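EGF family domain-containing protein (Toxoplasma gondii, PDB 4Z80) binds a peptide of its RON2-type partner TgRON2L1 and, as an AMA-family protein, probably takes part in host-cell invasion at the moving junction. Local coordinates at residues A[377-380]-A[381-385]; A[412-415]-A[416-419]. One frame throughout, in Å; residues are numbered along the deposited sequence.

Contact 1. Residues A[377-380]-A[381-385]. With SO4 (sulfate ion), chain H.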
loop_
_atom_site.group_PDB
_atom_site.type_symbol
_atom_site.label_atom_id
_atom_site.label_comp_id
_atom_site.label_asym_id
_atom_site.label_seq_id
_atom_site.Cartn_x
_atom_site.Cartn_y
_atom_site.Cartn_z
ATOM N N THR A 377 20.597 19.218 1.898
ATOM C CA THR A 377 21.175 18.041 1.262
ATOM C C THR A 377 20.225 17.552 0.175
ATOM O O THR A 377 19.062 17.956 0.125
ATOM C CB THR A 377 21.415 16.893 2.248
ATOM O OG1 THR A 377 20.158 16.445 2.765
ATOM C CG2 THR A 377 22.330 17.317 3.406
ATOM N N ALA A 378 20.704 16.661 -0.685
ATOM C CA ALA A 378 19.854 16.137 -1.744
ATOM C C ALA A 378 18.714 15.308 -1.152
ATOM O O ALA A 378 17.581 15.372 -1.622
ATOM C CB ALA A 378 20.667 15.306 -2.715
ATOM N N GLU A 379 19.015 14.529 -0.122
ATOM C CA GLU A 379 17.982 13.759 0.567
ATOM C C GLU A 379 16.898 14.683 1.127
ATOM O O GLU A 379 15.706 14.400 0.989
ATOM C CB GLU A 379 18.589 12.919 1.689
ATOM C CG GLU A 379 17.565 12.095 2.456
ATOM C CD GLU A 379 18.199 11.270 3.559
ATOM O OE1 GLU A 379 19.428 11.386 3.760
ATOM O OE2 GLU A 379 17.476 10.504 4.227
ATOM N N GLN A 380 17.309 15.776 1.767
ATOM C CA GLN A 380 16.353 16.766 2.278
ATOM C C GLN A 380 15.487 17.354 1.169
ATOM O O GLN A 380 14.297 17.602 1.367
ATOM C CB GLN A 380 17.082 17.889 3.016
ATOM C CG GLN A 380 17.612 17.466 4.370
ATOM C CD GLN A 380 18.389 18.567 5.058
ATOM O OE1 GLN A 380 18.926 19.460 4.408
ATOM N NE2 GLN A 380 18.439 18.517 6.381
ATOM N N CYS A 381 16.083 17.601 0.008
ATOM C CA CYS A 381 15.344 18.076 -1.151
ATOM C C CYS A 381 14.218 17.118 -1.523
ATOM O O CYS A 381 13.071 17.527 -1.701
ATOM C CB CYS A 381 16.298 18.247 -2.330
ATOM S SG CYS A 381 15.596 18.984 -3.791
ATOM N N GLY A 382 14.540 15.834 -1.628
ATOM C CA GLY A 382 13.534 14.849 -1.962
ATOM C C GLY A 382 12.476 14.705 -0.878
ATOM O O GLY A 382 11.293 14.534 -1.176
ATOM N N GLN A 383 12.900 14.751 0.381
ATOM C CA GLN A 383 11.972 14.650 1.505
ATOM C C GLN A 383 10.998 15.817 1.533
ATOM O O GLN A 383 9.786 15.628 1.657
ATOM C CB GLN A 383 12.733 14.603 2.831
ATOM C CG GLN A 383 13.501 13.318 3.062
ATOM C CD GLN A 383 14.398 13.392 4.281
ATOM O OE1 GLN A 383 15.047 14.406 4.529
ATOM N NE2 GLN A 383 14.427 12.322 5.055
ATOM N N ARG A 384 11.523 17.030 1.436
ATOM C CA ARG A 384 10.642 18.191 1.485
ATOM C C ARG A 384 9.743 18.255 0.254
ATOM O O ARG A 384 8.591 18.654 0.359
ATOM C CB ARG A 384 11.433 19.492 1.636
ATOM C CG ARG A 384 11.975 19.740 3.051
ATOM C CD ARG A 384 10.903 19.667 4.179
ATOM N NE ARG A 384 9.946 20.777 4.179
ATOM C CZ ARG A 384 8.952 20.909 5.056
ATOM N NH1 ARG A 384 8.138 21.953 5.005
ATOM N NH2 ARG A 384 8.765 19.992 5.994
ATOM N N LEU A 385 10.248 17.867 -0.915
ATOM C CA LEU A 385 9.385 17.786 -2.091
ATOM C C LEU A 385 8.151 16.910 -1.811
ATOM O O LEU A 385 7.020 17.304 -2.073
ATOM C CB LEU A 385 10.161 17.233 -3.290
ATOM C CG LEU A 385 9.331 16.990 -4.552
ATOM C CD1 LEU A 385 8.720 18.289 -5.071
ATOM C CD2 LEU A 385 10.192 16.337 -5.623
HETATM S S SO4 H . 11.190 18.577 8.419
HETATM O O1 SO4 H . 9.947 19.043 9.046
HETATM O O2 SO4 H . 10.928 18.124 7.057
HETATM O O3 SO4 H . 11.767 17.520 9.247
HETATM O O4 SO4 H . 12.148 19.682 8.340
#
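The first turns of helix 378-387 are set by four successive backbone bonds, from C381 N to T377 O, G382 N to A378 O, Q383 N to E379 O and R384 N to Q380 O, the last being 2.8 Å long. T377 is the N-cap, and its exchange with Q380 makes a capping box: Q380 N gives its hydrogen to T377 OG1 at 3.1 Å, while T377 N donates to Q380 OE1 at 3.0 Å. That second bond needs Q380 to reach back, which it does with CG beside its own backbone N (chi1 -74°). One turn on, Q383 lies against E379, its CG 3.2 Å from E379 O. The two side chains cross at a slant, carboxylate and amide turned 41° apart. NE2 comes within 3.6 Å of E379 OE2, but this is plain proximity, since OE2 is held by A324 N and NE2 by K322 O. R384 bends at chi2 and chi3, and NH2 at the edge of its guanidinium donates at 3.0 Å to O2 of a sulfate probably left from the crystallisation liquor. C381, from the buried side, is disulfide-bonded to C427 of strand 424-430. The chemistry implies a helix start where the capping box occupies the amides of T377 and Q380, pinned to the sheet by sulfur and to residues 322-324 by polar side chains.

Contact 2. Residues A[412-415]-A[416-419]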
loop_
_atom_site.group_PDB
_atom_site.type_symbol
_atom_site.label_atom_id
_atom_site.label_comp_id
_atom_site.label_asym_id
_atom_site.label_seq_id
_atom_site.Cartn_x
_atom_site.Cartn_y
_atom_site.Cartn_z
ATOM N N ASP A 412 29.170 22.454 -4.933
ATOM C CA ASP A 412 30.361 22.030 -5.673
ATOM C C ASP A 412 30.623 20.527 -5.561
ATOM O O ASP A 412 31.715 20.097 -5.185
ATOM C CB ASP A 412 31.591 22.808 -5.193
ATOM C CG ASP A 412 31.814 22.694 -3.696
ATOM O OD1 ASP A 412 31.301 21.739 -3.073
ATOM O OD2 ASP A 412 32.514 23.568 -3.141
ATOM N N CYS A 413 29.611 19.737 -5.895
ATOM C CA CYS A 413 29.721 18.284 -5.917
ATOM C C CYS A 413 29.165 17.788 -7.240
ATOM O O CYS A 413 28.097 18.220 -7.665
ATOM C CB CYS A 413 28.957 17.653 -4.742
ATOM S SG CYS A 413 28.647 15.868 -4.884
ATOM N N ASN A 414 29.889 16.896 -7.907
ATOM C CA ASN A 414 29.297 16.164 -9.015
ATOM C C ASN A 414 28.345 15.121 -8.437
ATOM O O ASN A 414 28.763 14.253 -7.682
ATOM C CB ASN A 414 30.364 15.500 -9.880
ATOM C CG ASN A 414 29.781 14.855 -11.119
ATOM O OD1 ASN A 414 28.964 13.936 -11.027
ATOM N ND2 ASN A 414 30.192 15.333 -12.288
ATOM N N MET A 415 27.064 15.209 -8.785
ATOM C CA MET A 415 26.044 14.450 -8.072
ATOM C C MET A 415 25.938 12.993 -8.507
ATOM O O MET A 415 25.097 12.254 -8.008
ATOM C CB MET A 415 24.700 15.156 -8.213
ATOM C CG MET A 415 24.611 16.421 -7.360
ATOM S SD MET A 415 24.932 16.164 -5.598
ATOM C CE MET A 415 23.535 15.124 -5.159
ATOM N N GLY A 416 26.843 12.567 -9.384
ATOM C CA GLY A 416 27.003 11.157 -9.698
ATOM C C GLY A 416 28.158 10.520 -8.939
ATOM O O GLY A 416 28.378 9.316 -9.045
ATOM N N GLU A 417 28.895 11.327 -8.180
ATOM C CA GLU A 417 30.038 10.851 -7.402
ATOM C C GLU A 417 29.712 10.644 -5.925
ATOM O O GLU A 417 28.609 10.942 -5.475
ATOM C CB GLU A 417 31.198 11.831 -7.548
ATOM C CG GLU A 417 31.621 12.021 -8.998
ATOM C CD GLU A 417 32.100 10.734 -9.636
ATOM O OE1 GLU A 417 32.920 10.031 -9.006
ATOM O OE2 GLU A 417 31.641 10.418 -10.755
ATOM N N SER A 418 30.682 10.141 -5.168
ATOM C CA SER A 418 30.432 9.708 -3.797
ATOM C C SER A 418 30.052 10.870 -2.882
ATOM O O SER A 418 29.439 10.667 -1.839
ATOM C CB SER A 418 31.659 8.985 -3.233
ATOM O OG SER A 418 32.768 9.860 -3.127
ATOM N N CYS A 419 30.404 12.085 -3.281
ATOM C CA CYS A 419 30.063 13.264 -2.495
ATOM C C CYS A 419 28.554 13.523 -2.463
ATOM O O CYS A 419 28.073 14.306 -1.639
ATOM C CB CYS A 419 30.783 14.491 -3.054
ATOM S SG CYS A 419 30.421 14.863 -4.802
HETATM O O HOH W 1 29.575 11.650 -12.220
#
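N414 OD1 is gripped by several donors at once. G416 N reaches it at 3.0 Å, lying in the carbonyl plane; a water donates to it at 2.6 Å; and ND2 of N352 adds a weak bond. The link from N414 OD1 to the amide two residues on is an Asx turn, made possible because CG stands anti to the backbone N (chi1 -174°) and the amide swings forward over the next peptide. Within the same span the backbone closes a type I beta turn, E417 N donating to N414 O at 3.0 Å from well above the carbonyl plane. The water also donates to E417 OE2 at 2.8 Å, bridging the two side chains that flank the turn; E417 CG also packs on N414 CB at 3.8 Å, with the carboxylate steeply turned, 76°, against the amide. The ends of the loop are joined by the C413–C419 disulfide, SG to SG at 2.0 Å, its chi3 of 89° close to the unstrained right angle. C419 SG sits between its own backbone N and carbonyl carbon, and it lies 3.4 Å from N414 O. M415, meanwhile, folds its thioether away from the turn, against F408 and A410 of strand 405-410, while its backbone bonds to P441. The chemistry implies a loop constrained in two ways, by a disulfide closing a ring over the seven residues from C413 to C419 and by a turn in which N414 takes two amides, one on its side chain and one on its backbone carbonyl.

Contact 1 comes first along the chain and contact 2 follows, their centres about 16 Å apart on the same side of the chain's centre. Both attach to the four-stranded antiparallel sheet of strands 371-377, 424-430, 405-410 and 443-447. Helix 378-387 starts straight after strand 371-377 and packs on the sheet, whereas 412-419 lies in the connection between strands 405-410 and 424-430. They meet directly: A378 CB lies 3.8 Å from M415 CE, and both residues touch F408. A helix laid on such a sheet and tied to it by a disulfide is consistent with a PAN domain; the second disulfide closes the loop between the two central strands, and M415 of that loop reaches the helix start.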